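Local coordinates for probable glutamine-binding lipoprotein GlnH (GLNBP) (Mycobacterium tuberculosis, PDB 6H20) that probably serves as an aspartate-selective solute-binding lipoprotein in amino acid sensing or transport, here with asparagine in its pocket, at residues 30-34 with 247-252; 106-111 with 128-132; 132-138 with 235-241. All blocks are in the same frame, centred on the assembly; numbering follows the deposited sequence.

Contact 1: 30-34 with 247-252; sequences SLRPF and VRFVNG
N251 of helix 244-259 offers a single amide nitrogen to two acceptors of the loop 30-34. ND2 lies 2.9 Å from S30 OG and 2.8 Å from L31 O. Both partners sit close to the amide plane and the bonds are nearly straight, with N-H...O angles of 163° and 167°. OD1 of the same amide accepts from T136 N, which with the ND2 bonds fixes its rotation; S30 OG also bonds to F134 O. This is the buried, tightly packed part: V247 CG1 presses on the S30 hydroxyl, 3.2 Å from OG, and L31 CB rests against R248 CG.

Toward solvent the grip changes character. R248 runs extended from CG to NE alongside the loop, its CB lying over one face of the F34 ring, 3.6 Å from CE2, in a CH-pi contact. Farther out, its NH1 donates to R32 O at 2.8 Å, in the carbonyl plane on a lone pair, while L31 CB covers one guanidinium face. P33 leans chiefly on the helix backbone, CG being 3.7 Å from G252 N, its CA pointing a C-H at R248 O. The exposed R32 turns away, and both arginines form salt bridges with the C-terminal D287.

The chemistry implies docking by side chains: helix residues satisfy carbonyls of an irregular loop, with uncharged amide bonds inside and, outside, charge pairing with both carboxylates of D287.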
loop_
_atom_site.group_PDB
_atom_site.type_symbol
_atom_site.label_atom_id
_atom_site.label_comp_id
_atom_site.label_asym_id
_atom_site.label_seq_id
_atom_site.Cartn_x
_atom_site.Cartn_y
_atom_site.Cartn_z
ATOM N N SER A 30 -14.763 9.123 2.578
ATOM C CA SER A 30 -14.475 8.882 3.989
ATOM C C SER A 30 -15.144 9.951 4.856
ATOM O O SER A 30 -15.992 10.697 4.363
ATOM C CB SER A 30 -12.953 8.822 4.199
ATOM O OG SER A 30 -12.586 8.466 5.524
ATOM N N LEU A 31 -14.768 10.047 6.132
ATOM C CA LEU A 31 -15.488 10.902 7.078
ATOM C C LEU A 31 -14.834 12.271 7.216
ATOM O O LEU A 31 -13.612 12.386 7.343
ATOM C CB LEU A 31 -15.529 10.227 8.448
ATOM C CG LEU A 31 -16.341 8.936 8.504
ATOM C CD1 LEU A 31 -16.242 8.320 9.887
ATOM C CD2 LEU A 31 -17.793 9.209 8.128
ATOM N N ARG A 32 -15.662 13.305 7.252
ATOM C CA ARG A 32 -15.155 14.662 7.334
ATOM C C ARG A 32 -14.361 14.852 8.628
ATOM O O ARG A 32 -14.735 14.315 9.674
ATOM C CB ARG A 32 -16.356 15.609 7.312
ATOM C CG ARG A 32 -16.024 17.059 7.191
ATOM C CD ARG A 32 -17.320 17.846 6.943
ATOM N NE ARG A 32 -17.903 17.514 5.646
ATOM C CZ ARG A 32 -17.518 18.063 4.496
ATOM N NH1 ARG A 32 -16.555 18.976 4.485
ATOM N NH2 ARG A 32 -18.095 17.704 3.359
ATOM N N PRO A 33 -13.259 15.594 8.596
ATOM C CA PRO A 33 -12.503 15.857 9.826
ATOM C C PRO A 33 -13.320 16.656 10.834
ATOM O O PRO A 33 -14.326 17.284 10.504
ATOM C CB PRO A 33 -11.309 16.678 9.337
ATOM C CG PRO A 33 -11.228 16.374 7.857
ATOM C CD PRO A 33 -12.618 16.179 7.402
ATOM N N PHE A 34 -12.850 16.644 12.081
ATOM C CA PHE A 34 -13.483 17.447 13.117
ATOM C C PHE A 34 -13.273 18.929 12.844
ATOM O O PHE A 34 -12.232 19.349 12.331
ATOM C CB PHE A 34 -12.862 17.126 14.471
ATOM C CG PHE A 34 -13.159 15.738 14.963
ATOM C CD1 PHE A 34 -14.418 15.410 15.437
ATOM C CD2 PHE A 34 -12.172 14.769 14.959
ATOM C CE1 PHE A 34 -14.693 14.134 15.904
ATOM C CE2 PHE A 34 -12.441 13.483 15.424
ATOM C CZ PHE A 34 -13.706 13.178 15.896
ATOM N N VAL A 247 -10.696 7.963 12.168
ATOM C CA VAL A 247 -10.838 8.270 10.743
ATOM C C VAL A 247 -10.878 9.779 10.528
ATOM O O VAL A 247 -10.149 10.325 9.687
ATOM C CB VAL A 247 -12.092 7.591 10.161
ATOM C CG1 VAL A 247 -12.272 7.994 8.691
ATOM C CG2 VAL A 247 -12.008 6.081 10.321
ATOM N N ARG A 248 -11.753 10.474 11.271
ATOM C CA ARG A 248 -11.829 11.925 11.132
ATOM C C ARG A 248 -10.501 12.583 11.477
ATOM O O ARG A 248 -10.078 13.519 10.794
ATOM C CB ARG A 248 -12.959 12.497 11.991
ATOM C CG ARG A 248 -14.316 11.932 11.646
ATOM C CD ARG A 248 -15.395 12.647 12.453
ATOM N NE ARG A 248 -16.706 12.021 12.301
ATOM C CZ ARG A 248 -17.537 12.269 11.291
ATOM N NH1 ARG A 248 -17.191 13.126 10.337
ATOM N NH2 ARG A 248 -18.713 11.650 11.232
ATOM N N PHE A 249 -9.827 12.105 12.529
ATOM C CA PHE A 249 -8.545 12.683 12.914
ATOM C C PHE A 249 -7.522 12.542 11.792
ATOM O O PHE A 249 -6.873 13.524 11.401
ATOM C CB PHE A 249 -8.016 12.032 14.204
ATOM C CG PHE A 249 -6.798 12.715 14.756
ATOM C CD1 PHE A 249 -5.525 12.442 14.239
ATOM C CD2 PHE A 249 -6.927 13.673 15.756
ATOM C CE1 PHE A 249 -4.410 13.099 14.728
ATOM C CE2 PHE A 249 -5.823 14.330 16.247
ATOM C CZ PHE A 249 -4.562 14.050 15.733
ATOM N N VAL A 250 -7.352 11.320 11.270
ATOM C CA VAL A 250 -6.388 11.102 10.190
ATOM C C VAL A 250 -6.759 11.922 8.962
ATOM O O VAL A 250 -5.889 12.471 8.278
ATOM C CB VAL A 250 -6.278 9.599 9.868
ATOM C CG1 VAL A 250 -5.411 9.376 8.636
ATOM C CG2 VAL A 250 -5.690 8.845 11.070
ATOM N N ASN A 251 -8.050 12.050 8.675
ATOM C CA ASN A 251 -8.424 12.871 7.530
ATOM C C ASN A 251 -8.049 14.329 7.748
ATOM O O ASN A 251 -7.724 15.032 6.782
ATOM C CB ASN A 251 -9.907 12.686 7.204
ATOM C CG ASN A 251 -10.176 11.332 6.578
ATOM O OD1 ASN A 251 -9.242 10.688 6.085
ATOM N ND2 ASN A 251 -11.431 10.903 6.563
ATOM N N GLY A 252 -8.074 14.791 9.005
ATOM C CA GLY A 252 -7.540 16.107 9.308
ATOM C C GLY A 252 -6.055 16.218 8.997
ATOM O O GLY A 252 -5.608 17.207 8.402
#

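Contact 2: 106-111 with 128-132; sequences RVTALQ and RRKLV. With ASN (asparagine), chain B.
R128 and R106 converge from the two segments on the carboxylate of the bound asparagine. From CB, the R128 chain passes V107, its CG 4.5 Å from V107 CG2, and stays extended through CD to NE (chi3 180°), which carries the guanidinium into the pocket. There NH1 donates to ASN OXT at 2.8 Å and NH2 to ASN O at 3.0 Å, both bonds nearly straight at 170°. NH1 also bonds to S123 O. R106, bent at chi3, comes from another direction, the two guanidinium planes standing 68° apart. Its NH2 reaches the same ASN O, and its NH1 donates to ASN OD1 at 2.8 Å. The NH2 atoms of R106 and R128 are therefore only 3.3 Å apart, a closeness that the shared anion would offset.

Away from the ligand the contact is apolar. V107 CG1 meets L131 CD1 at 3.9 Å, and V132 CG1 abuts L110 CB at 3.8 Å. On the solvent side, water 1 joins Q111 NE2 to L131 O.

Helix 106-111 thus packs on two elements: R106 and L110 touch V118 of strand 117-118, while V107 meets L131 in the turn after helix 126-129 and, with L110, V132 just beyond it.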
loop_
_atom_site.group_PDB
_atom_site.type_symbol
_atom_site.label_atom_id
_atom_site.label_comp_id
_atom_site.label_asym_id
_atom_site.label_seq_id
_atom_site.Cartn_x
_atom_site.Cartn_y
_atom_site.Cartn_z
ATOM N N ARG A 106 -2.983 -7.178 7.279
ATOM C CA ARG A 106 -3.388 -5.801 7.559
ATOM C C ARG A 106 -4.805 -5.723 8.115
ATOM O O ARG A 106 -5.057 -4.985 9.071
ATOM C CB ARG A 106 -3.287 -4.960 6.286
ATOM C CG ARG A 106 -1.865 -4.764 5.811
ATOM C CD ARG A 106 -1.831 -4.044 4.441
ATOM N NE ARG A 106 -2.334 -4.920 3.382
ATOM C CZ ARG A 106 -2.251 -4.633 2.080
ATOM N NH1 ARG A 106 -1.700 -3.487 1.687
ATOM N NH2 ARG A 106 -2.715 -5.488 1.174
ATOM N N VAL A 107 -5.746 -6.468 7.528
ATOM C CA VAL A 107 -7.129 -6.396 7.998
ATOM C C VAL A 107 -7.255 -6.999 9.392
ATOM O O VAL A 107 -7.910 -6.425 10.275
ATOM C CB VAL A 107 -8.088 -7.057 6.990
ATOM C CG1 VAL A 107 -9.442 -7.354 7.644
ATOM C CG2 VAL A 107 -8.263 -6.163 5.774
ATOM N N THR A 108 -6.621 -8.154 9.620
ATOM C CA THR A 108 -6.759 -8.823 10.910
ATOM C C THR A 108 -6.197 -7.979 12.045
ATOM O O THR A 108 -6.798 -7.900 13.119
ATOM C CB THR A 108 -6.081 -10.195 10.872
ATOM O OG1 THR A 108 -6.747 -11.019 9.912
ATOM C CG2 THR A 108 -6.174 -10.861 12.232
ATOM N N ALA A 109 -5.049 -7.333 11.837
ATOM C CA ALA A 109 -4.489 -6.518 12.911
ATOM C C ALA A 109 -5.421 -5.381 13.285
ATOM O O ALA A 109 -5.509 -5.011 14.458
ATOM C CB ALA A 109 -3.119 -5.981 12.510
ATOM N N LEU A 110 -6.126 -4.818 12.304
ATOM C CA LEU A 110 -7.082 -3.758 12.601
ATOM C C LEU A 110 -8.303 -4.309 13.327
ATOM O O LEU A 110 -8.778 -3.708 14.301
ATOM C CB LEU A 110 -7.461 -3.049 11.302
ATOM C CG LEU A 110 -6.334 -2.212 10.703
ATOM C CD1 LEU A 110 -6.662 -1.815 9.269
ATOM C CD2 LEU A 110 -6.097 -0.992 11.566
ATOM N N GLN A 111 -8.816 -5.456 12.870
ATOM C CA GLN A 111 -9.972 -6.072 13.516
ATOM C C GLN A 111 -9.680 -6.410 14.973
ATOM O O GLN A 111 -10.556 -6.267 15.844
ATOM C CB GLN A 111 -10.352 -7.341 12.757
ATOM C CG GLN A 111 -11.062 -7.097 11.437
ATOM C CD GLN A 111 -11.404 -8.392 10.730
ATOM O OE1 GLN A 111 -10.547 -9.259 10.560
ATOM N NE2 GLN A 111 -12.659 -8.536 10.320
ATOM N N ARG A 128 -12.870 -4.618 1.465
ATOM C CA ARG A 128 -12.156 -4.301 2.699
ATOM C C ARG A 128 -12.970 -3.381 3.593
ATOM O O ARG A 128 -12.873 -3.467 4.821
ATOM C CB ARG A 128 -10.786 -3.693 2.389
ATOM C CG ARG A 128 -9.807 -4.711 1.846
ATOM C CD ARG A 128 -8.559 -4.038 1.307
ATOM N NE ARG A 128 -7.636 -5.051 0.794
ATOM C CZ ARG A 128 -6.458 -4.768 0.246
ATOM N NH1 ARG A 128 -6.058 -3.505 0.154
ATOM N NH2 ARG A 128 -5.670 -5.752 -0.186
ATOM N N ARG A 129 -13.787 -2.512 3.001
ATOM C CA ARG A 129 -14.605 -1.604 3.794
ATOM C C ARG A 129 -15.698 -2.316 4.579
ATOM O O ARG A 129 -16.258 -1.718 5.508
ATOM C CB ARG A 129 -15.191 -0.521 2.899
ATOM C CG ARG A 129 -14.291 0.689 2.811
ATOM C CD ARG A 129 -15.068 1.933 2.426
ATOM N NE ARG A 129 -14.311 3.172 2.604
ATOM C CZ ARG A 129 -14.141 3.794 3.770
ATOM N NH1 ARG A 129 -14.658 3.287 4.884
ATOM N NH2 ARG A 129 -13.456 4.929 3.825
ATOM N N LYS A 130 -16.022 -3.563 4.229
ATOM C CA LYS A 130 -16.924 -4.353 5.062
ATOM C C LYS A 130 -16.278 -4.729 6.388
ATOM O O LYS A 130 -16.989 -5.069 7.344
ATOM C CB LYS A 130 -17.311 -5.644 4.334
ATOM C CG LYS A 130 -18.159 -5.455 3.087
ATOM C CD LYS A 130 -18.392 -6.786 2.384
ATOM C CE LYS A 130 -19.169 -6.595 1.096
ATOM N NZ LYS A 130 -20.410 -7.408 1.049
ATOM N N LEU A 131 -14.948 -4.681 6.462
ATOM C CA LEU A 131 -14.190 -5.179 7.600
ATOM C C LEU A 131 -13.407 -4.114 8.355
ATOM O O LEU A 131 -13.209 -4.266 9.562
ATOM C CB LEU A 131 -13.208 -6.271 7.146
ATOM C CG LEU A 131 -13.834 -7.414 6.355
ATOM C CD1 LEU A 131 -12.751 -8.341 5.826
ATOM C CD2 LEU A 131 -14.819 -8.173 7.237
ATOM N N VAL A 132 -12.920 -3.068 7.681
ATOM C CA VAL A 132 -12.140 -2.017 8.321
ATOM C C VAL A 132 -12.580 -0.669 7.766
ATOM O O VAL A 132 -13.259 -0.584 6.742
ATOM C CB VAL A 132 -10.621 -2.193 8.103
ATOM C CG1 VAL A 132 -10.156 -3.549 8.624
ATOM C CG2 VAL A 132 -10.263 -2.039 6.620
HETATM N N ASN B . -1.940 -1.932 -2.816
HETATM C CA ASN B . -2.128 -3.370 -3.007
HETATM C C ASN B . -3.044 -3.907 -1.924
HETATM O O ASN B . -3.160 -5.134 -1.750
HETATM C CB ASN B . -0.784 -4.101 -2.994
HETATM C CG ASN B . -0.121 -4.082 -1.640
HETATM O OD1 ASN B . -0.456 -3.290 -0.764
HETATM N ND2 ASN B . 0.809 -4.988 -1.449
HETATM O OXT ASN B . -3.672 -3.091 -1.216
HETATM O O HOH W 1 -14.439 -6.275 11.010
#

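Contact 3: 132-138 with 235-241; sequences VNFSTVY and YGVGINL
The Y138 ring has Y235 CB over one face, 3.6 Å above its plane and displaced toward the rim, a CH-pi contact; at its edge lie G236 C, V237 N and water 2. Placing CG between the backbone N and the carbonyl carbon (chi1 72°) swings this ring over residues 235-237. The two tyrosine rings meet obliquely, their planes 58° apart. F134 turns its edge to G236 C.

Between the segments the backbones pair antiparallel. N133 and I239 form a hydrogen-bonded pair, N133 N to I239 O at 2.8 Å and I239 N to N133 O at 2.9 Å. The N133 amide extends it: ND2 donates to L241 O at 3.2 Å, and OD1 takes both F134 N and R129 NH1. Past the non-hydrogen-bonded pair F134 and G238, regular pairing gives way. S135 N still reaches V237 O, but S135 OG, accepting from V237 N at 2.8 Å and donating to T136 O, stands in for a backbone carbonyl. Y138 N then bonds to Y235 O at 2.9 Å.

Water 2 donates to Y138 OH and G236 O, and D78 also binds that hydroxyl. Y235 OH bonds to D209, which itself hydrogen-bonds the bound asparagine. The chemistry implies a buried seam whose irregular end is kept satisfied by a serine and a water, and which places Y235 in the wall of the pocket.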
loop_
_atom_site.group_PDB
_atom_site.type_symbol
_atom_site.label_atom_id
_atom_site.label_comp_id
_atom_site.label_asym_id
_atom_site.label_seq_id
_atom_site.Cartn_x
_atom_site.Cartn_y
_atom_site.Cartn_z
ATOM N N VAL A 132 -12.920 -3.068 7.681
ATOM C CA VAL A 132 -12.140 -2.017 8.321
ATOM C C VAL A 132 -12.580 -0.669 7.766
ATOM O O VAL A 132 -13.259 -0.584 6.742
ATOM C CB VAL A 132 -10.621 -2.193 8.103
ATOM C CG1 VAL A 132 -10.156 -3.549 8.624
ATOM C CG2 VAL A 132 -10.263 -2.039 6.620
ATOM N N ASN A 133 -12.164 0.393 8.446
ATOM C CA ASN A 133 -12.372 1.742 7.944
ATOM C C ASN A 133 -11.111 2.253 7.247
ATOM O O ASN A 133 -10.027 1.687 7.371
ATOM C CB ASN A 133 -12.775 2.680 9.079
ATOM C CG ASN A 133 -13.955 3.516 8.709
ATOM O OD1 ASN A 133 -13.956 4.133 7.648
ATOM N ND2 ASN A 133 -14.983 3.515 9.548
ATOM N N PHE A 134 -11.267 3.356 6.517
ATOM C CA PHE A 134 -10.141 3.968 5.821
ATOM C C PHE A 134 -10.264 5.481 5.877
ATOM O O PHE A 134 -11.367 6.036 5.855
ATOM C CB PHE A 134 -10.097 3.606 4.330
ATOM C CG PHE A 134 -9.753 2.167 4.050
ATOM C CD1 PHE A 134 -8.427 1.737 4.049
ATOM C CD2 PHE A 134 -10.748 1.256 3.747
ATOM C CE1 PHE A 134 -8.104 0.412 3.766
ATOM C CE2 PHE A 134 -10.441 -0.073 3.472
ATOM C CZ PHE A 134 -9.111 -0.495 3.472
ATOM N N SER A 135 -9.110 6.140 5.910
ATOM C CA SER A 135 -9.001 7.562 5.633
ATOM C C SER A 135 -9.316 7.843 4.167
ATOM O O SER A 135 -9.522 6.935 3.354
ATOM C CB SER A 135 -7.566 8.035 5.870
ATOM O OG SER A 135 -6.690 7.510 4.875
ATOM N N THR A 136 -9.348 9.136 3.836
ATOM C CA THR A 136 -9.340 9.546 2.441
ATOM C C THR A 136 -8.046 9.089 1.759
ATOM O O THR A 136 -7.078 8.650 2.396
ATOM C CB THR A 136 -9.454 11.065 2.328
ATOM O OG1 THR A 136 -8.399 11.691 3.076
ATOM C CG2 THR A 136 -10.820 11.546 2.839
ATOM N N VAL A 137 -8.029 9.208 0.432
ATOM C CA VAL A 137 -6.913 8.686 -0.358
ATOM C C VAL A 137 -5.684 9.563 -0.167
ATOM O O VAL A 137 -5.746 10.786 -0.350
ATOM C CB VAL A 137 -7.311 8.632 -1.841
ATOM C CG1 VAL A 137 -6.123 8.193 -2.715
ATOM C CG2 VAL A 137 -8.520 7.737 -2.045
ATOM N N TYR A 138 -4.541 8.941 0.162
ATOM C CA TYR A 138 -3.301 9.699 0.299
ATOM C C TYR A 138 -2.302 9.483 -0.834
ATOM O O TYR A 138 -1.316 10.228 -0.923
ATOM C CB TYR A 138 -2.637 9.454 1.673
ATOM C CG TYR A 138 -2.007 8.089 1.873
ATOM C CD1 TYR A 138 -0.704 7.833 1.467
ATOM C CD2 TYR A 138 -2.720 7.069 2.499
ATOM C CE1 TYR A 138 -0.135 6.586 1.669
ATOM C CE2 TYR A 138 -2.152 5.813 2.709
ATOM C CZ TYR A 138 -0.857 5.586 2.274
ATOM O OH TYR A 138 -0.302 4.349 2.478
ATOM N N TYR A 235 -4.617 4.426 -2.134
ATOM C CA TYR A 235 -4.155 4.066 -0.796
ATOM C C TYR A 235 -4.905 4.839 0.277
ATOM O O TYR A 235 -5.086 6.056 0.183
ATOM C CB TYR A 235 -2.674 4.401 -0.633
ATOM C CG TYR A 235 -1.709 3.596 -1.467
ATOM C CD1 TYR A 235 -2.130 2.548 -2.284
ATOM C CD2 TYR A 235 -0.370 3.902 -1.437
ATOM C CE1 TYR A 235 -1.202 1.810 -3.053
ATOM C CE2 TYR A 235 0.551 3.181 -2.183
ATOM C CZ TYR A 235 0.136 2.148 -2.985
ATOM O OH TYR A 235 1.084 1.447 -3.718
ATOM N N GLY A 236 -5.295 4.133 1.331
ATOM C CA GLY A 236 -5.870 4.770 2.495
ATOM C C GLY A 236 -5.149 4.291 3.740
ATOM O O GLY A 236 -4.517 3.230 3.750
ATOM N N VAL A 237 -5.239 5.094 4.795
ATOM C CA VAL A 237 -4.801 4.655 6.118
ATOM C C VAL A 237 -5.889 3.757 6.679
ATOM O O VAL A 237 -7.048 4.165 6.782
ATOM C CB VAL A 237 -4.551 5.856 7.042
ATOM C CG1 VAL A 237 -4.228 5.384 8.463
ATOM C CG2 VAL A 237 -3.457 6.740 6.477
ATOM N N GLY A 238 -5.524 2.517 7.015
ATOM C CA GLY A 238 -6.490 1.552 7.522
ATOM C C GLY A 238 -6.686 1.719 9.022
ATOM O O GLY A 238 -5.731 1.927 9.765
ATOM N N ILE A 239 -7.951 1.667 9.443
ATOM C CA ILE A 239 -8.364 1.979 10.805
ATOM C C ILE A 239 -9.421 0.961 11.205
ATOM O O ILE A 239 -10.168 0.457 10.363
ATOM C CB ILE A 239 -8.910 3.432 10.867
ATOM C CG1 ILE A 239 -7.771 4.424 10.613
ATOM C CG2 ILE A 239 -9.604 3.720 12.213
ATOM C CD1 ILE A 239 -8.214 5.825 10.235
ATOM N N ASN A 240 -9.479 0.646 12.500
ATOM C CA ASN A 240 -10.510 -0.266 12.978
ATOM C C ASN A 240 -11.896 0.251 12.593
ATOM O O ASN A 240 -12.175 1.453 12.668
ATOM C CB ASN A 240 -10.407 -0.446 14.492
ATOM C CG ASN A 240 -11.539 -1.277 15.052
ATOM O OD1 ASN A 240 -12.629 -0.762 15.321
ATOM N ND2 ASN A 240 -11.288 -2.569 15.243
ATOM N N LEU A 241 -12.758 -0.677 12.167
ATOM C CA LEU A 241 -14.054 -0.322 11.589
ATOM C C LEU A 241 -14.839 0.638 12.470
ATOM O O LEU A 241 -15.529 1.532 11.964
ATOM C CB LEU A 241 -14.872 -1.592 11.351
ATOM C CG LEU A 241 -16.241 -1.426 10.696
ATOM C CD1 LEU A 241 -16.091 -0.778 9.323
ATOM C CD2 LEU A 241 -16.918 -2.781 10.579
HETATM O O HOH W 2 -1.874 2.370 3.600
#

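Overall arrangement
Contacts 2 and 3, their centres 9 Å apart, share V132, whose side chain faces helix 106-111 while its strand pairs with 232-240. N240 ND2 adds a second tie, 2.9 Å from L110 O. Contact 1 joins contact 3 from the side remote from the ligand, centres 10 Å apart: N251 OD1 is 2.7 Å from T136 N, and S30 OG is 2.7 Å from F134 O. The centres of contacts 1 and 2 are about 18 Å apart, yet S30 CB still packs on R129 NH2 at 3.9 Å. Contact 2 supplies arginines that bind asparagine directly, contact 3 supplies Y235 at the pocket wall, and contact 1, away from the pocket, joins loop 30-34 to helix 244-259.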